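PDB 2VF7: excinuclease ABC, subunit A. from Deinococcus radiodurans, which binds and hydrolyses ATP, carries zinc and binds DNA, probably to recognise damage for nucleotide excision repair. Local coordinates for residues A[509-514]-A[540-545]; A[534-539]-A[787-792]. The protein carries 1 engineered substitution. One frame throughout, in Å; residues are numbered along the deposited sequence.

How the contacts relate
From the N terminus the chain first lays down 509-514, a tight turn between two strands, then returns through the P-loop at 534-539 into helix 536-551, where 540-545 closes contact 1 after 25 residues. Contact 2 starts inside that short loop and closes 247 residues later at 787-792, the end of strand 785-789 and the loop after it, so the two contacts cross. Helix 536-551 serves both. Contact 1 ties it to the antiparallel sheet of strand 502-510, contact 2 to the mixed sheet of strand 785-789. Both touch the same ADP, one at the base and ribose, the other at the phosphates, and Asn512 ND2 probably hydrogen-bonds Ser534 O between them.

Contact 1 of 2, residues A[509-514]-A[540-545]; sequences TRNNLD and VSQALV. With ADP (adenosine-5'-diphosphate), chain D.
Gln542 reaches from helix 536-551 toward Arg510 and Asn511, which belong to the turn beside the adenine of ADP. At the start of 540-545, Val540 and Ser541 turn to strand 785-789 instead, and the weak bond from Val545 N back to Val540 O marks a wider pi-type turn of the helix. Gln542 makes the crossing. Its chain runs on extended beyond CG (chi2 173°), which carries the amide out between the guanidinium and the base. OE1 comes to the edge of the guanidinium, in its plane, 3.7 Å from Arg510 NE, with the two flat groups steeply turned, 71° apart. The same OE1 stands 3.9 Å from Asn511 ND2. On the other branch, Gln542 NE2 faces ADP N7 at 3.8 Å. Next along the helix, Ala543 packs on Val508 of strand 502-510, Leu544 spreads over Leu503 and Leu505, and Val545 meets Val756 of the neighbouring sheet. Opposite, 510-513 is a type II' turn, closed by Leu513 N to Arg510 O at 2.9 Å and by the reverse bond from Arg510 N to Leu513 O. Asn511, with positive phi in this turn, lays its amide over the five-membered ring of adenine, ND2 dipping nearest, 3.0 Å from ADP C8. Asn512 OD1 lies 3.6 Å from ADP C4', beside the ribose. The turn probably corresponds in position to the A-loop, where many ABC ATPases stack an aromatic ring; here the Asn511 amide lies over one face of the base. None of the Gln542 separations makes a hydrogen bond, so its amide meets Arg510, Asn511 and N7 through loose polar contacts, which probably leaves it some freedom to turn.

Contact 2 of 2, residues A[534-539]-A[787-792]; sequences SGKSTL and IAVEHK. With ADP (adenosine-5'-diphosphate), chain D.
Lys536 and His791 bring together two nucleotide-handling motifs of an ABC ATPase, the Walker A P-loop at the start of helix 536-551 and the histidine after strand 785-789 that probably corresponds to the H-loop, or switch, histidine of the family. The lysine chain runs alongside the beta-phosphate oxygen ADP O3B. CB stays at its periphery, CG comes to 3.5 Å from O3B, and CD bends round it. The bends at chi3 (-76°) and chi4 (-74°) fold the chain back on the oxygen. CE then meets the other segment: it lies 3.5 Å from His791 NE2, approaching the ring obliquely, and, more loosely, 4.3 Å from Val789 CG2. At the tip, NZ donates to ADP O3B over 2.8 Å, and Gly530 O takes a further bond from it. A water accepts a bond from Lys536 NZ and a weak one from His791 NE2, each 2.8 Å long, and so links the two side chains loosely at the phosphate end of the site. A methionine in place of Lys536 would probably leave O3B and this water without their charged donor, and the beta-phosphate less firmly fixed. The histidine side chain also touches Glu759, while Val789 faces helix 536-551 through Val540. Around the phosphates the loop adds backbone amides, with Gly535, at the N-cap, lacking a CB that would strike the preceding carbonyl. Thr538 OG1 also points at ADP O2A, at a separation so short that its exact geometry is doubtful, and Gly533 N also binds the nucleotide. The straightest of the amide bonds within 534-539 runs from Gly535 N to ADP O3B, 3.2 Å long with an N-H...O angle of 163°.

Contact 1 of 2, residues A[509-514]-A[540-545]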
loop_
_atom_site.group_PDB
_atom_site.type_symbol
_atom_site.label_atom_id
_atom_site.label_comp_id
_atom_site.label_asym_id
_atom_site.label_seq_id
_atom_site.Cartn_x
_atom_site.Cartn_y
_atom_site.Cartn_z
ATOM N N THR A 509 23.872 39.564 5.863
ATOM C CA THR A 509 22.502 39.569 5.321
ATOM C C THR A 509 22.103 38.156 4.875
ATOM O O THR A 509 22.844 37.498 4.136
ATOM C CB THR A 509 22.309 40.610 4.167
ATOM O OG1 THR A 509 22.758 41.904 4.595
ATOM C CG2 THR A 509 20.830 40.714 3.754
ATOM N N ARG A 510 20.942 37.697 5.344
ATOM C CA ARG A 510 20.489 36.305 5.174
ATOM C C ARG A 510 19.215 36.064 5.995
ATOM O O ARG A 510 19.209 36.242 7.224
ATOM C CB ARG A 510 21.592 35.324 5.602
ATOM C CG ARG A 510 21.441 33.898 5.092
ATOM C CD ARG A 510 22.751 33.405 4.470
ATOM N NE ARG A 510 22.634 32.034 3.963
ATOM C CZ ARG A 510 23.376 31.516 2.983
ATOM N NH1 ARG A 510 24.297 32.253 2.371
ATOM N NH2 ARG A 510 23.187 30.252 2.606
ATOM N N ASN A 511 18.141 35.679 5.308
ATOM C CA ASN A 511 16.851 35.402 5.947
ATOM C C ASN A 511 16.401 36.548 6.843
ATOM O O ASN A 511 16.066 37.619 6.335
ATOM C CB ASN A 511 16.896 34.077 6.719
ATOM C CG ASN A 511 17.244 32.901 5.839
ATOM O OD1 ASN A 511 17.165 32.986 4.618
ATOM N ND2 ASN A 511 17.627 31.789 6.458
ATOM N N ASN A 512 16.427 36.344 8.164
ATOM C CA ASN A 512 16.003 37.385 9.128
ATOM C C ASN A 512 17.105 38.289 9.726
ATOM O O ASN A 512 16.827 39.130 10.587
ATOM C CB ASN A 512 15.100 36.798 10.227
ATOM C CG ASN A 512 15.864 36.011 11.274
ATOM O OD1 ASN A 512 16.867 35.358 10.979
ATOM N ND2 ASN A 512 15.368 36.045 12.505
ATOM N N LEU A 513 18.339 38.122 9.250
ATOM C CA LEU A 513 19.455 38.972 9.648
ATOM C C LEU A 513 19.674 40.036 8.576
ATOM O O LEU A 513 19.925 39.702 7.420
ATOM C CB LEU A 513 20.737 38.143 9.811
ATOM C CG LEU A 513 20.704 36.716 10.385
ATOM C CD1 LEU A 513 22.085 36.113 10.323
ATOM C CD2 LEU A 513 20.185 36.662 11.814
ATOM N N ASP A 514 19.547 41.308 8.957
ATOM C CA ASP A 514 19.923 42.434 8.103
ATOM C C ASP A 514 21.443 42.549 8.242
ATOM O O ASP A 514 22.100 41.536 8.498
ATOM C CB ASP A 514 19.211 43.726 8.542
ATOM C CG ASP A 514 18.838 44.634 7.358
ATOM O OD1 ASP A 514 18.825 45.881 7.518
ATOM O OD2 ASP A 514 18.549 44.097 6.261
ATOM N N VAL A 540 25.509 30.778 12.151
ATOM C CA VAL A 540 26.651 29.891 12.402
ATOM C C VAL A 540 26.842 28.855 11.310
ATOM O O VAL A 540 27.898 28.795 10.698
ATOM C CB VAL A 540 26.535 29.186 13.779
ATOM C CG1 VAL A 540 27.711 28.249 14.013
ATOM C CG2 VAL A 540 26.426 30.214 14.907
ATOM N N SER A 541 25.815 28.039 11.074
ATOM C CA SER A 541 25.888 26.975 10.078
ATOM C C SER A 541 25.882 27.506 8.651
ATOM O O SER A 541 26.691 27.088 7.819
ATOM C CB SER A 541 24.768 25.955 10.288
ATOM O OG SER A 541 24.938 25.303 11.534
ATOM N N GLN A 542 24.985 28.433 8.362
ATOM C CA GLN A 542 24.898 28.974 7.010
ATOM C C GLN A 542 25.915 30.080 6.743
ATOM O O GLN A 542 26.822 29.890 5.958
ATOM C CB GLN A 542 23.464 29.398 6.681
ATOM C CG GLN A 542 22.450 28.249 6.849
ATOM C CD GLN A 542 21.008 28.702 6.698
ATOM O OE1 GLN A 542 20.693 29.536 5.838
ATOM N NE2 GLN A 542 20.119 28.149 7.526
ATOM N N ALA A 543 25.792 31.219 7.416
ATOM C CA ALA A 543 26.618 32.397 7.102
ATOM C C ALA A 543 28.093 32.253 7.443
ATOM O O ALA A 543 28.951 32.519 6.602
ATOM C CB ALA A 543 26.048 33.656 7.759
ATOM N N LEU A 544 28.398 31.849 8.671
ATOM C CA LEU A 544 29.788 31.715 9.074
ATOM C C LEU A 544 30.489 30.747 8.137
ATOM O O LEU A 544 31.399 31.139 7.415
ATOM C CB LEU A 544 29.916 31.246 10.527
ATOM C CG LEU A 544 31.357 31.084 11.043
ATOM C CD1 LEU A 544 32.149 32.375 10.894
ATOM C CD2 LEU A 544 31.393 30.634 12.481
ATOM N N VAL A 545 30.023 29.501 8.128
ATOM C CA VAL A 545 30.647 28.407 7.386
ATOM C C VAL A 545 30.960 28.738 5.922
ATOM O O VAL A 545 32.087 28.531 5.466
ATOM C CB VAL A 545 29.801 27.107 7.494
ATOM C CG1 VAL A 545 30.263 26.057 6.498
ATOM C CG2 VAL A 545 29.881 26.557 8.891
HETATM P PB ADP D . 17.188 28.849 14.474
HETATM O O1B ADP D . 16.031 27.923 14.746
HETATM O O2B ADP D . 18.417 28.218 13.882
HETATM O O3B ADP D . 17.462 29.733 15.661
HETATM P PA ADP D . 17.108 29.806 11.735
HETATM O O1A ADP D . 16.293 28.791 11.001
HETATM O O2A ADP D . 18.599 29.808 11.627
HETATM O O3A ADP D . 16.686 29.847 13.296
HETATM O "O5'" ADP D . 16.622 31.220 11.122
HETATM C "C5'" ADP D . 15.393 31.820 11.511
HETATM C "C4'" ADP D . 14.674 32.513 10.365
HETATM O "O4'" ADP D . 15.277 32.215 9.108
HETATM C "C3'" ADP D . 13.262 31.962 10.299
HETATM O "O3'" ADP D . 12.354 33.013 9.975
HETATM C "C2'" ADP D . 13.314 30.935 9.185
HETATM O "O2'" ADP D . 12.043 30.684 8.568
HETATM C "C1'" ADP D . 14.347 31.530 8.248
HETATM N N9 ADP D . 15.011 30.462 7.460
HETATM C C8 ADP D . 16.001 29.650 7.901
HETATM N N7 ADP D . 16.403 28.784 6.942
HETATM C C5 ADP D . 15.641 29.041 5.854
HETATM C C6 ADP D . 15.531 28.492 4.478
HETATM N N6 ADP D . 16.336 27.473 4.086
HETATM N N1 ADP D . 14.614 29.038 3.642
HETATM C C2 ADP D . 13.800 30.047 4.029
HETATM N N3 ADP D . 13.847 30.596 5.264
HETATM C C4 ADP D . 14.728 30.145 6.201
#

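Contact 2 of 2, residues A[534-539]-A[787-792]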
loop_
_atom_site.group_PDB
_atom_site.type_symbol
_atom_site.label_atom_id
_atom_site.label_comp_id
_atom_site.label_asym_id
_atom_site.label_seq_id
_atom_site.Cartn_x
_atom_site.Cartn_y
_atom_site.Cartn_z
ATOM N N SER A 534 15.275 32.061 15.763
ATOM C CA SER A 534 16.068 33.271 16.035
ATOM C C SER A 534 17.019 33.615 14.907
ATOM O O SER A 534 16.954 34.712 14.363
ATOM C CB SER A 534 16.892 33.092 17.299
ATOM O OG SER A 534 16.052 33.041 18.427
ATOM N N GLY A 535 17.923 32.689 14.576
ATOM C CA GLY A 535 18.912 32.924 13.526
ATOM C C GLY A 535 20.290 32.344 13.778
ATOM O O GLY A 535 21.212 32.591 13.017
ATOM N N LYS A 536 20.422 31.562 14.842
ATOM C CA LYS A 536 21.670 30.876 15.220
ATOM C C LYS A 536 22.213 30.011 14.089
ATOM O O LYS A 536 23.362 30.146 13.655
ATOM C CB LYS A 536 21.402 29.969 16.434
ATOM C CG LYS A 536 20.374 30.485 17.401
ATOM C CD LYS A 536 20.259 29.549 18.566
ATOM C CE LYS A 536 19.478 28.281 18.233
ATOM N NZ LYS A 536 18.028 28.587 18.128
ATOM N N SER A 537 21.366 29.101 13.628
ATOM C CA SER A 537 21.641 28.284 12.470
ATOM C C SER A 537 21.941 29.115 11.210
ATOM O O SER A 537 22.839 28.766 10.435
ATOM C CB SER A 537 20.495 27.273 12.284
ATOM O OG SER A 537 20.269 26.953 10.929
ATOM N N THR A 538 21.218 30.222 11.029
ATOM C CA THR A 538 21.439 31.148 9.909
ATOM C C THR A 538 22.770 31.885 10.032
ATOM O O THR A 538 23.433 32.131 9.028
ATOM C CB THR A 538 20.283 32.178 9.763
ATOM O OG1 THR A 538 19.021 31.518 9.916
ATOM C CG2 THR A 538 20.300 32.829 8.410
ATOM N N LEU A 539 23.157 32.244 11.258
ATOM C CA LEU A 539 24.447 32.883 11.525
ATOM C C LEU A 539 25.625 31.911 11.454
ATOM O O LEU A 539 26.609 32.180 10.770
ATOM C CB LEU A 539 24.434 33.572 12.888
ATOM C CG LEU A 539 25.695 34.316 13.355
ATOM C CD1 LEU A 539 25.964 35.570 12.544
ATOM C CD2 LEU A 539 25.582 34.662 14.823
ATOM N N ILE A 787 32.860 26.423 17.867
ATOM C CA ILE A 787 31.655 27.227 17.894
ATOM C C ILE A 787 30.515 26.249 17.714
ATOM O O ILE A 787 30.455 25.532 16.725
ATOM C CB ILE A 787 31.631 28.273 16.766
ATOM C CG1 ILE A 787 32.855 29.171 16.883
ATOM C CG2 ILE A 787 30.330 29.077 16.838
ATOM C CD1 ILE A 787 33.087 30.059 15.707
ATOM N N ALA A 788 29.624 26.207 18.691
ATOM C CA ALA A 788 28.578 25.213 18.729
ATOM C C ALA A 788 27.256 25.926 18.873
ATOM O O ALA A 788 27.048 26.620 19.859
ATOM C CB ALA A 788 28.800 24.320 19.905
ATOM N N VAL A 789 26.372 25.796 17.889
ATOM C CA VAL A 789 24.971 26.199 18.094
ATOM C C VAL A 789 24.305 25.257 19.106
ATOM O O VAL A 789 24.322 24.046 18.943
ATOM C CB VAL A 789 24.179 26.413 16.763
ATOM C CG1 VAL A 789 24.975 25.935 15.555
ATOM C CG2 VAL A 789 22.737 25.849 16.819
ATOM N N GLU A 790 23.768 25.830 20.177
ATOM C CA GLU A 790 23.492 25.073 21.388
ATOM C C GLU A 790 22.150 25.469 22.023
ATOM O O GLU A 790 21.787 26.644 22.040
ATOM C CB GLU A 790 24.659 25.269 22.354
ATOM C CG GLU A 790 24.658 24.408 23.592
ATOM C CD GLU A 790 24.543 22.929 23.293
ATOM O OE1 GLU A 790 25.501 22.331 22.714
ATOM O OE2 GLU A 790 23.470 22.377 23.646
ATOM N N HIS A 791 21.427 24.471 22.535
ATOM C CA HIS A 791 20.057 24.635 23.036
ATOM C C HIS A 791 19.900 24.275 24.512
ATOM O O HIS A 791 18.914 24.664 25.137
ATOM C CB HIS A 791 19.060 23.790 22.211
ATOM C CG HIS A 791 19.086 24.079 20.741
ATOM N ND1 HIS A 791 19.821 23.328 19.845
ATOM C CD2 HIS A 791 18.475 25.043 20.010
ATOM C CE1 HIS A 791 19.664 23.817 18.627
ATOM N NE2 HIS A 791 18.851 24.858 18.698
ATOM N N LYS A 792 20.849 23.529 25.071
ATOM C CA LYS A 792 20.756 23.158 26.479
ATOM C C LYS A 792 21.780 23.827 27.388
ATOM O O LYS A 792 22.974 23.910 27.086
ATOM C CB LYS A 792 20.736 21.634 26.671
ATOM C CG LYS A 792 21.866 20.875 26.025
ATOM C CD LYS A 792 21.714 19.367 26.268
ATOM C CE LYS A 792 20.840 18.676 25.214
ATOM N NZ LYS A 792 20.963 17.170 25.275
HETATM P PB ADP D . 17.188 28.849 14.474
HETATM O O1B ADP D . 16.031 27.923 14.746
HETATM O O2B ADP D . 18.417 28.218 13.882
HETATM O O3B ADP D . 17.462 29.733 15.661
HETATM P PA ADP D . 17.108 29.806 11.735
HETATM O O1A ADP D . 16.293 28.791 11.001
HETATM O O2A ADP D . 18.599 29.808 11.627
HETATM O O3A ADP D . 16.686 29.847 13.296
HETATM O "O5'" ADP D . 16.622 31.220 11.122
HETATM C "C5'" ADP D . 15.393 31.820 11.511
HETATM C "C4'" ADP D . 14.674 32.513 10.365
HETATM O "O4'" ADP D . 15.277 32.215 9.108
HETATM C "C3'" ADP D . 13.262 31.962 10.299
HETATM O "O3'" ADP D . 12.354 33.013 9.975
HETATM C "C2'" ADP D . 13.314 30.935 9.185
HETATM O "O2'" ADP D . 12.043 30.684 8.568
HETATM C "C1'" ADP D . 14.347 31.530 8.248
HETATM N N9 ADP D . 15.011 30.462 7.460
HETATM C C8 ADP D . 16.001 29.650 7.901
HETATM N N7 ADP D . 16.403 28.784 6.942
HETATM C C5 ADP D . 15.641 29.041 5.854
HETATM C C6 ADP D . 15.531 28.492 4.478
HETATM N N6 ADP D . 16.336 27.473 4.086
HETATM N N1 ADP D . 14.614 29.038 3.642
HETATM C C2 ADP D . 13.800 30.047 4.029
HETATM N N3 ADP D . 13.847 30.596 5.264
HETATM C C4 ADP D . 14.728 30.145 6.201
HETATM O O HOH W 1 16.560 26.234 17.951
#